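Side-chain contacts in AlkZ (Streptomyces sahachiroi, PDB 5UUJ), which belongs to the AlkZ-like DNA glycosylase family, a member of the helix-turn-helix clan: residues A[227-231]-A[232-236]; A[238-241]-A[242-245]; A[246-249]-A[250-253]; A[263-266]-A[267-270]. One frame throughout, in Å; residues are numbered along the deposited sequence.

Interaction 1: residues A[227-231]-A[232-236]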
loop_
_atom_site.group_PDB
_atom_site.type_symbol
_atom_site.label_atom_id
_atom_site.label_comp_id
_atom_site.label_asym_id
_atom_site.label_seq_id
_atom_site.Cartn_x
_atom_site.Cartn_y
_atom_site.Cartn_z
ATOM N N PHE A 227 -3.082 -11.962 -5.333
ATOM C CA PHE A 227 -3.183 -10.655 -5.965
ATOM C C PHE A 227 -4.460 -9.925 -5.554
ATOM O O PHE A 227 -4.417 -8.756 -5.165
ATOM C CB PHE A 227 -3.136 -10.789 -7.486
ATOM C CG PHE A 227 -3.529 -9.535 -8.212
ATOM C CD1 PHE A 227 -2.638 -8.483 -8.333
ATOM C CD2 PHE A 227 -4.791 -9.405 -8.764
ATOM C CE1 PHE A 227 -2.996 -7.326 -8.995
ATOM C CE2 PHE A 227 -5.155 -8.249 -9.431
ATOM C CZ PHE A 227 -4.254 -7.209 -9.545
ATOM N N ASP A 228 -5.592 -10.618 -5.633
ATOM C CA ASP A 228 -6.881 -9.990 -5.373
ATOM C C ASP A 228 -7.093 -9.791 -3.872
ATOM O O ASP A 228 -7.887 -8.946 -3.463
ATOM C CB ASP A 228 -8.017 -10.824 -5.975
ATOM C CG ASP A 228 -9.323 -10.044 -6.094
ATOM O OD1 ASP A 228 -9.276 -8.820 -6.336
ATOM O OD2 ASP A 228 -10.399 -10.660 -5.958
ATOM N N ARG A 229 -6.379 -10.561 -3.055
ATOM C CA ARG A 229 -6.397 -10.337 -1.612
ATOM C C ARG A 229 -5.737 -9.000 -1.288
ATOM O O ARG A 229 -6.261 -8.206 -0.506
ATOM C CB ARG A 229 -5.686 -11.462 -0.859
ATOM C CG ARG A 229 -5.678 -11.242 0.652
ATOM C CD ARG A 229 -5.280 -12.481 1.420
ATOM N NE ARG A 229 -3.855 -12.773 1.275
ATOM C CZ ARG A 229 -3.348 -13.963 0.960
ATOM N NH1 ARG A 229 -4.139 -15.009 0.744
ATOM N NH2 ARG A 229 -2.033 -14.109 0.857
ATOM N N TRP A 230 -4.578 -8.762 -1.893
ATOM C CA TRP A 230 -3.891 -7.482 -1.768
ATOM C C TRP A 230 -4.744 -6.347 -2.330
ATOM O O TRP A 230 -4.882 -5.296 -1.707
ATOM C CB TRP A 230 -2.541 -7.532 -2.487
ATOM C CG TRP A 230 -1.952 -6.188 -2.756
ATOM C CD1 TRP A 230 -1.254 -5.407 -1.880
ATOM C CD2 TRP A 230 -2.002 -5.461 -3.990
ATOM N NE1 TRP A 230 -0.871 -4.238 -2.491
ATOM C CE2 TRP A 230 -1.315 -4.246 -3.786
ATOM C CE3 TRP A 230 -2.560 -5.718 -5.247
ATOM C CZ2 TRP A 230 -1.173 -3.291 -4.789
ATOM C CZ3 TRP A 230 -2.416 -4.768 -6.243
ATOM C CH2 TRP A 230 -1.728 -3.569 -6.008
ATOM N N LEU A 231 -5.329 -6.576 -3.501
ATOM C CA LEU A 231 -6.092 -5.545 -4.191
ATOM C C LEU A 231 -7.356 -5.143 -3.438
ATOM O O LEU A 231 -7.598 -3.957 -3.218
ATOM C CB LEU A 231 -6.473 -6.017 -5.597
ATOM C CG LEU A 231 -7.217 -5.001 -6.472
ATOM C CD1 LEU A 231 -6.296 -3.860 -6.892
ATOM C CD2 LEU A 231 -7.820 -5.681 -7.690
ATOM N N SER A 232 -8.162 -6.127 -3.047
ATOM C CA SER A 232 -9.521 -5.848 -2.593
ATOM C C SER A 232 -10.074 -6.852 -1.586
ATOM O O SER A 232 -11.287 -6.949 -1.422
ATOM C CB SER A 232 -10.451 -5.805 -3.803
ATOM O OG SER A 232 -10.588 -7.096 -4.365
ATOM N N LEU A 233 -9.195 -7.585 -0.910
ATOM C CA LEU A 233 -9.618 -8.666 -0.023
ATOM C C LEU A 233 -10.534 -9.630 -0.774
ATOM O O LEU A 233 -11.595 -10.019 -0.281
ATOM C CB LEU A 233 -10.321 -8.113 1.223
ATOM C CG LEU A 233 -9.495 -7.179 2.113
ATOM C CD1 LEU A 233 -10.328 -6.683 3.289
ATOM C CD2 LEU A 233 -8.236 -7.871 2.615
ATOM N N ASN A 234 -10.115 -9.989 -1.984
ATOM C CA ASN A 234 -10.818 -10.964 -2.817
ATOM C C ASN A 234 -12.257 -10.568 -3.154
ATOM O O ASN A 234 -13.178 -11.370 -3.014
ATOM C CB ASN A 234 -10.801 -12.337 -2.140
ATOM C CG ASN A 234 -9.399 -12.912 -2.037
ATOM O OD1 ASN A 234 -8.845 -13.400 -3.022
ATOM N ND2 ASN A 234 -8.818 -12.851 -0.846
ATOM N N SER A 235 -12.433 -9.335 -3.623
ATOM C CA SER A 235 -13.756 -8.819 -3.965
ATOM C C SER A 235 -14.018 -8.836 -5.470
ATOM O O SER A 235 -15.146 -8.606 -5.907
ATOM C CB SER A 235 -13.920 -7.393 -3.432
ATOM O OG SER A 235 -13.773 -7.356 -2.023
ATOM N N THR A 236 -12.985 -9.108 -6.264
ATOM C CA THR A 236 -13.124 -9.096 -7.719
ATOM C C THR A 236 -13.724 -10.402 -8.241
ATOM O O THR A 236 -13.461 -11.477 -7.704
ATOM C CB THR A 236 -11.764 -8.857 -8.415
ATOM O OG1 THR A 236 -11.157 -7.670 -7.892
ATOM C CG2 THR A 236 -11.941 -8.705 -9.925
#
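Asp228 and Ser232 face each other across the last turn of helix 224-232, where the chain leaves helical geometry at Leu233 with positive phi and curls back on itself. The carbonyl oxygen Asp228 O is gripped twice, by Ser232 N at 2.9 Å and by Asn234 N at 2.9 Å, the two donors arriving from opposite faces of the carbonyl plane. Leu233 N meanwhile bonds to Arg229 O, so the turn is closed by backbone donors from three successive residues.

The side chain of Asp228 repeats the pattern. Its chi1 of -164° sets the carboxylate anti to the backbone N and swings it toward the loop that follows. There Asp228 OD1 receives Thr236 OG1 at 2.7 Å on the syn side, tilted out of the carboxylate plane, and Ser232 OG at 2.9 Å from above the opposite face. The second oxygen, Asp228 OD2, offers its syn lone pair to Thr236 N at 3.0 Å. Ser232 OG has a further task: it accepts from Ser235 N in an ST motif, while Ser235 OG returns a short bond to Ser232 O. Beside this polar core, Leu231 CD2 rests 3.9 Å from Thr236 OG1, and Leu231 packs against Leu97 and Met98 of helix 91-100.

A single buried aspartate thus gathers five bonds through three oxygens, which fixes both the rotation of its carboxylate and the path of residues 232-236. Two hydroxyls and an amide N-H pointing at one carboxylate would be expected to stabilise its negative charge despite burial.

Interaction 2: residues A[238-241]-A[242-245]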
loop_
_atom_site.group_PDB
_atom_site.type_symbol
_atom_site.label_atom_id
_atom_site.label_comp_id
_atom_site.label_asym_id
_atom_site.label_seq_id
_atom_site.Cartn_x
_atom_site.Cartn_y
_atom_site.Cartn_z
ATOM N N LYS A 238 -14.110 -13.673 -9.949
ATOM C CA LYS A 238 -13.067 -14.659 -10.192
ATOM C C LYS A 238 -12.931 -15.004 -11.679
ATOM O O LYS A 238 -11.815 -15.164 -12.167
ATOM C CB LYS A 238 -13.329 -15.918 -9.363
ATOM C CG LYS A 238 -13.042 -15.725 -7.877
ATOM C CD LYS A 238 -13.228 -17.014 -7.091
ATOM C CE LYS A 238 -12.780 -16.853 -5.646
ATOM N NZ LYS A 238 -13.629 -15.885 -4.901
ATOM N N PRO A 239 -14.057 -15.124 -12.405
ATOM C CA PRO A 239 -13.937 -15.279 -13.861
ATOM C C PRO A 239 -13.197 -14.113 -14.523
ATOM O O PRO A 239 -12.416 -14.322 -15.452
ATOM C CB PRO A 239 -15.395 -15.333 -14.330
ATOM C CG PRO A 239 -16.144 -15.860 -13.168
ATOM C CD PRO A 239 -15.441 -15.345 -11.944
ATOM N N LYS A 240 -13.445 -12.899 -14.041
ATOM C CA LYS A 240 -12.795 -11.710 -14.583
ATOM C C LYS A 240 -11.284 -11.766 -14.351
ATOM O O LYS A 240 -10.498 -11.467 -15.250
ATOM C CB LYS A 240 -13.397 -10.445 -13.956
ATOM C CG LYS A 240 -12.742 -9.139 -14.382
ATOM C CD LYS A 240 -13.050 -8.796 -15.832
ATOM C CE LYS A 240 -14.360 -8.031 -15.966
ATOM N NZ LYS A 240 -14.659 -7.707 -17.391
ATOM N N LEU A 241 -10.888 -12.155 -13.143
ATOM C CA LEU A 241 -9.475 -12.315 -12.803
ATOM C C LEU A 241 -8.782 -13.332 -13.704
ATOM O O LEU A 241 -7.637 -13.136 -14.113
ATOM C CB LEU A 241 -9.326 -12.753 -11.350
ATOM C CG LEU A 241 -9.676 -11.702 -10.301
ATOM C CD1 LEU A 241 -9.877 -12.360 -8.948
ATOM C CD2 LEU A 241 -8.586 -10.649 -10.234
ATOM N N ARG A 242 -9.481 -14.423 -13.995
ATOM C CA ARG A 242 -8.939 -15.475 -14.842
ATOM C C ARG A 242 -8.628 -14.935 -16.235
ATOM O O ARG A 242 -7.585 -15.243 -16.808
ATOM C CB ARG A 242 -9.920 -16.646 -14.930
ATOM C CG ARG A 242 -9.477 -17.762 -15.864
ATOM C CD ARG A 242 -10.539 -18.842 -15.976
ATOM N NE ARG A 242 -10.542 -19.730 -14.815
ATOM C CZ ARG A 242 -11.334 -20.789 -14.686
ATOM N NH1 ARG A 242 -12.199 -21.100 -15.642
ATOM N NH2 ARG A 242 -11.261 -21.541 -13.597
ATOM N N LYS A 243 -9.536 -14.126 -16.771
ATOM C CA LYS A 243 -9.348 -13.536 -18.090
ATOM C C LYS A 243 -8.187 -12.542 -18.089
ATOM O O LYS A 243 -7.375 -12.530 -19.014
ATOM C CB LYS A 243 -10.627 -12.839 -18.556
ATOM C CG LYS A 243 -10.637 -12.514 -20.044
ATOM C CD LYS A 243 -10.901 -11.036 -20.309
ATOM C CE LYS A 243 -12.305 -10.619 -19.892
ATOM N NZ LYS A 243 -12.537 -9.165 -20.125
ATOM N N TRP A 244 -8.114 -11.713 -17.052
ATOM C CA TRP A 244 -7.052 -10.718 -16.940
ATOM C C TRP A 244 -5.674 -11.361 -17.008
ATOM O O TRP A 244 -4.816 -10.930 -17.778
ATOM C CB TRP A 244 -7.184 -9.934 -15.636
ATOM C CG TRP A 244 -8.299 -8.942 -15.628
ATOM C CD1 TRP A 244 -9.039 -8.522 -16.697
ATOM C CD2 TRP A 244 -8.806 -8.239 -14.489
ATOM N NE1 TRP A 244 -9.972 -7.599 -16.292
ATOM C CE2 TRP A 244 -9.850 -7.409 -14.940
ATOM C CE3 TRP A 244 -8.476 -8.231 -13.130
ATOM C CZ2 TRP A 244 -10.569 -6.581 -14.081
ATOM C CZ3 TRP A 244 -9.191 -7.407 -12.278
ATOM C CH2 TRP A 244 -10.226 -6.595 -12.756
ATOM N N PHE A 245 -5.464 -12.389 -16.194
ATOM C CA PHE A 245 -4.192 -13.095 -16.169
ATOM C C PHE A 245 -3.985 -13.906 -17.444
ATOM O O PHE A 245 -2.875 -13.976 -17.968
ATOM C CB PHE A 245 -4.110 -14.003 -14.943
ATOM C CG PHE A 245 -3.718 -13.280 -13.686
ATOM C CD1 PHE A 245 -4.602 -12.415 -13.066
ATOM C CD2 PHE A 245 -2.465 -13.463 -13.128
ATOM C CE1 PHE A 245 -4.243 -11.746 -11.913
ATOM C CE2 PHE A 245 -2.100 -12.796 -11.971
ATOM C CZ PHE A 245 -2.989 -11.934 -11.367
#
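Trp244 N reaches back to Lys240 O at 3.0 Å, and Phe245 N to Leu241 O at 3.1 Å with an almost straight N-H...O angle of 172°. With the matching bonds of Arg242 to Lys238 and Lys243 to Pro239, they make up the regular i to i+4 pattern of the first turns of helix 238-248. The side-chain charges find a partner beyond these turns: Lys240 NZ forms a salt bridge with Asp205 OD1, the same oxygen that accepts from Trp244 NE1. Lys243 NZ lies farther from that oxygen, at a long and weak ionic distance. The two ammonium groups, 3.8 Å apart between Lys240 NZ and Lys243 NZ, thus gather round one carboxylate.

Lys240 gets there by way of the indole. Its chain leaves the backbone with CG anti to N (chi1 177°), then bends at chi2 and chi3 to cross the ring. Lys240 CG lies 3.7 Å from the centroid of the six-membered ring of Trp244, a CH-pi contact over the face, and Lys240 CD is 3.3 Å from Trp244 NE1. Leu241 CD2 approaches the same indole obliquely, 3.8 Å from Trp244 CE3, while Phe245 turns the edge of its ring toward Leu241 O.

The aliphatic part of the lysine packs over the indole face while its ammonium group reaches on to Asp205, whose shared carboxylate probably lets the two ammonium groups come this close. Indole and ammonium are thereby held together at the junction with helix 204-219.

Interaction 3: residues A[246-249]-A[250-253]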
loop_
_atom_site.group_PDB
_atom_site.type_symbol
_atom_site.label_atom_id
_atom_site.label_comp_id
_atom_site.label_asym_id
_atom_site.label_seq_id
_atom_site.Cartn_x
_atom_site.Cartn_y
_atom_site.Cartn_z
ATOM N N GLY A 246 -5.061 -14.502 -17.945
ATOM C CA GLY A 246 -4.984 -15.345 -19.122
ATOM C C GLY A 246 -4.630 -14.576 -20.378
ATOM O O GLY A 246 -3.853 -15.050 -21.204
ATOM N N ASP A 247 -5.197 -13.383 -20.520
ATOM C CA ASP A 247 -4.981 -12.568 -21.711
ATOM C C ASP A 247 -3.558 -12.027 -21.789
ATOM O O ASP A 247 -3.116 -11.579 -22.845
ATOM C CB ASP A 247 -5.972 -11.404 -21.753
ATOM C CG ASP A 247 -7.396 -11.855 -22.025
ATOM O OD1 ASP A 247 -7.592 -13.013 -22.445
ATOM O OD2 ASP A 247 -8.322 -11.042 -21.826
HETATM N N MSE A 248 -2.837 -12.061 -20.675
HETATM C CA MSE A 248 -1.452 -11.619 -20.680
HETATM C C MSE A 248 -0.571 -12.662 -21.367
HETATM O O MSE A 248 0.463 -12.323 -21.936
HETATM C CB MSE A 248 -0.966 -11.342 -19.258
HETATM C CG MSE A 248 -1.623 -10.126 -18.623
HETATM SE SE MSE A 248 -1.037 -9.785 -16.795
HETATM C CE MSE A 248 0.756 -9.117 -17.167
ATOM N N GLY A 249 -0.995 -13.923 -21.332
ATOM C CA GLY A 249 -0.293 -14.985 -22.034
ATOM C C GLY A 249 1.128 -15.198 -21.551
ATOM O O GLY A 249 1.378 -15.270 -20.349
ATOM N N ASP A 250 2.065 -15.286 -22.491
ATOM C CA ASP A 250 3.452 -15.598 -22.156
ATOM C C ASP A 250 4.204 -14.389 -21.591
ATOM O O ASP A 250 5.422 -14.436 -21.424
ATOM C CB ASP A 250 4.189 -16.160 -23.384
ATOM C CG ASP A 250 4.068 -15.273 -24.610
ATOM O OD1 ASP A 250 3.864 -14.051 -24.456
ATOM O OD2 ASP A 250 4.181 -15.807 -25.736
ATOM N N GLU A 251 3.482 -13.310 -21.300
ATOM C CA GLU A 251 4.038 -12.223 -20.496
ATOM C C GLU A 251 4.242 -12.706 -19.063
ATOM O O GLU A 251 4.997 -12.108 -18.295
ATOM C CB GLU A 251 3.123 -10.995 -20.510
ATOM C CG GLU A 251 3.622 -9.843 -21.360
ATOM C CD GLU A 251 2.500 -8.904 -21.764
ATOM O OE1 GLU A 251 1.575 -8.701 -20.948
ATOM O OE2 GLU A 251 2.535 -8.378 -22.896
ATOM N N LEU A 252 3.548 -13.787 -18.710
ATOM C CA LEU A 252 3.693 -14.422 -17.403
ATOM C C LEU A 252 4.387 -15.770 -17.542
ATOM O O LEU A 252 4.276 -16.428 -18.573
ATOM C CB LEU A 252 2.331 -14.622 -16.731
ATOM C CG LEU A 252 1.447 -13.394 -16.519
ATOM C CD1 LEU A 252 0.144 -13.801 -15.844
ATOM C CD2 LEU A 252 2.164 -12.339 -15.698
ATOM N N THR A 253 5.090 -16.169 -16.487
ATOM C CA THR A 253 5.715 -17.482 -16.408
ATOM C C THR A 253 5.251 -18.155 -15.127
ATOM O O THR A 253 5.172 -17.512 -14.079
ATOM C CB THR A 253 7.261 -17.386 -16.428
ATOM O OG1 THR A 253 7.698 -16.940 -17.717
ATOM C CG2 THR A 253 7.905 -18.734 -16.125
#
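Met248, modelled as selenomethionine, lies at the C-terminal end of helix 238-248 and lays its side chain against Glu251 and against Leu252, where the next strand begins. Its chain runs out straight through chi2 (179°) and bends only at chi3, and this last turn brings the terminal methyl Met248 CE within 3.8 Å of Leu252 CD2. The same Met248 CE lies 3.9 Å from Glu251 OE1, so one methyl group touches both an apolar branch and a carboxylate oxygen. Met248 and Glu251 cross at about a right angle. Leu252 CG is 4.2 Å from Met248 CB.

Gly249 is the first residue to leave helical geometry, with phi 62°, a value that favours glycine, and a short 3-10 segment around 250-251 leads into strand 252-257. The backbone bonds of this connection run from Glu251 N to Met248 O at 3.2 Å and from Leu252 N to Gly249 O at 3.1 Å, both donors standing well above the carbonyl planes.

Glu251 CB sits 3.3 Å from Met248 O, while the first torsion of Glu251, -106°, departs from the usual staggered positions. On the inner side, Met248 packs on Ile212 and Lys213 and Leu252 on Leu216, all of helix 204-219.

Interaction 4: residues A[263-266]-A[267-270]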
loop_
_atom_site.group_PDB
_atom_site.type_symbol
_atom_site.label_atom_id
_atom_site.label_comp_id
_atom_site.label_asym_id
_atom_site.label_seq_id
_atom_site.Cartn_x
_atom_site.Cartn_y
_atom_site.Cartn_z
ATOM N N PHE A 263 2.602 -17.128 -10.471
ATOM C CA PHE A 263 2.982 -16.408 -11.682
ATOM C C PHE A 263 4.062 -15.366 -11.407
ATOM O O PHE A 263 3.966 -14.596 -10.453
ATOM C CB PHE A 263 1.764 -15.715 -12.304
ATOM C CG PHE A 263 0.705 -16.662 -12.797
ATOM C CD1 PHE A 263 0.944 -17.485 -13.887
ATOM C CD2 PHE A 263 -0.534 -16.713 -12.182
ATOM C CE1 PHE A 263 -0.031 -18.350 -14.347
ATOM C CE2 PHE A 263 -1.515 -17.576 -12.640
ATOM C CZ PHE A 263 -1.264 -18.395 -13.721
ATOM N N VAL A 264 5.086 -15.350 -12.252
ATOM C CA VAL A 264 6.067 -14.271 -12.260
ATOM C C VAL A 264 6.094 -13.673 -13.665
ATOM O O VAL A 264 5.753 -14.354 -14.631
ATOM C CB VAL A 264 7.479 -14.765 -11.854
ATOM C CG1 VAL A 264 8.118 -15.608 -12.963
ATOM C CG2 VAL A 264 8.373 -13.589 -11.497
ATOM N N LEU A 265 6.468 -12.404 -13.783
ATOM C CA LEU A 265 6.662 -11.812 -15.104
ATOM C C LEU A 265 7.800 -12.535 -15.814
ATOM O O LEU A 265 8.855 -12.778 -15.227
ATOM C CB LEU A 265 6.963 -10.315 -15.012
ATOM C CG LEU A 265 5.834 -9.422 -14.489
ATOM C CD1 LEU A 265 6.338 -8.006 -14.271
ATOM C CD2 LEU A 265 4.649 -9.422 -15.446
ATOM N N THR A 266 7.575 -12.883 -17.076
ATOM C CA THR A 266 8.570 -13.605 -17.859
ATOM C C THR A 266 9.869 -12.808 -17.961
ATOM O O THR A 266 10.956 -13.384 -17.995
ATOM C CB THR A 266 8.039 -13.920 -19.269
ATOM O OG1 THR A 266 6.831 -14.684 -19.158
ATOM C CG2 THR A 266 9.067 -14.708 -20.087
ATOM N N GLU A 267 9.757 -11.484 -17.989
ATOM C CA GLU A 267 10.934 -10.624 -18.082
ATOM C C GLU A 267 11.806 -10.696 -16.822
ATOM O O GLU A 267 12.933 -10.212 -16.820
ATOM C CB GLU A 267 10.517 -9.172 -18.343
ATOM C CG GLU A 267 9.639 -8.561 -17.257
ATOM C CD GLU A 267 9.384 -7.076 -17.471
ATOM O OE1 GLU A 267 8.211 -6.653 -17.383
ATOM O OE2 GLU A 267 10.356 -6.328 -17.719
ATOM N N HIS A 268 11.282 -11.306 -15.761
ATOM C CA HIS A 268 12.006 -11.434 -14.496
ATOM C C HIS A 268 12.366 -12.884 -14.164
ATOM O O HIS A 268 12.976 -13.152 -13.129
ATOM C CB HIS A 268 11.173 -10.848 -13.351
ATOM C CG HIS A 268 10.962 -9.370 -13.449
ATOM N ND1 HIS A 268 9.828 -8.749 -12.976
ATOM C CD2 HIS A 268 11.745 -8.391 -13.963
ATOM C CE1 HIS A 268 9.919 -7.448 -13.196
ATOM N NE2 HIS A 268 11.071 -7.207 -13.791
ATOM N N ALA A 269 11.989 -13.812 -15.038
ATOM C CA ALA A 269 12.170 -15.237 -14.775
ATOM C C ALA A 269 13.645 -15.619 -14.610
ATOM O O ALA A 269 14.021 -16.237 -13.614
ATOM C CB ALA A 269 11.540 -16.057 -15.891
ATOM N N GLU A 270 14.472 -15.249 -15.585
ATOM C CA GLU A 270 15.896 -15.582 -15.559
ATOM C C GLU A 270 16.602 -14.929 -14.377
ATOM O O GLU A 270 17.447 -15.542 -13.725
ATOM C CB GLU A 270 16.565 -15.149 -16.865
ATOM C CG GLU A 270 16.112 -15.941 -18.080
ATOM C CD GLU A 270 16.539 -17.396 -18.020
ATOM O OE1 GLU A 270 17.697 -17.665 -17.631
ATOM O OE2 GLU A 270 15.715 -18.273 -18.357
HETATM O O HOH W 1 7.635 -10.495 -11.895
HETATM O O HOH W 2 13.596 -13.602 -18.016
#
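Leu265 and His268 meet where strand 260-265 turns into helix 269-274, a tight turn in which His268 N bonds to Leu265 O at 2.9 Å and Ala269 N to Thr266 O at 3.2 Å, each donor well above its carbonyl plane.

The two side chains lie side by side and point the same way. Leu265 CD1 comes within 3.8 Å of His268 CE1, approaching the imidazole obliquely. One face of that ring is covered by Glu267 CG, 3.9 Å above its centre. The torsion responsible is chi1 of Glu267, 61°, which wedges CG between the backbone N and the carbonyl carbon and carries the extended chain back past the leucine. At the imidazole edge a water lies in the ring plane, 3.0 Å from His268 ND1, and it also accepts from Leu265 N at 2.9 Å. This single molecule therefore ties the strand's last residue to the ring and probably helps to fix the rotation of the imidazole. A second water receives Glu270 N and donates to Thr266 O, extending the turn into the first residues of the helix.

Around this corner, Leu265 packs on Leu252 of the adjacent strand and on Lys213 and Leu216 of helix 204-219, and His268 meets the ring of Trp15. Thr266 OG1 is hydrogen-bonded to Asp250 O and Thr253 OG1, which joins the turn to the start of strand 252-257.

The four contacts follow one another along the chain within the AlkZ-like DNA glycosylase region: interaction 1 ends a helix, interaction 2 lies within the next, interaction 3 leads from that helix to a strand and interaction 4 from a strand to a helix. Interactions 1 and 2, with centres 12 Å apart, touch where Thr236 and Asp228 pack on Leu241. Interactions 2 and 3 share helix 238-248, their centres again 12 Å apart. Interactions 3 and 4, about 10 Å between centres, reach neighbouring antiparallel strands of one three-stranded sheet, paired through the backbones of Thr253 and Val264. Interactions 1 and 4 are farthest apart, at 22 Å. Helix 204-219 packs against side chains from all four.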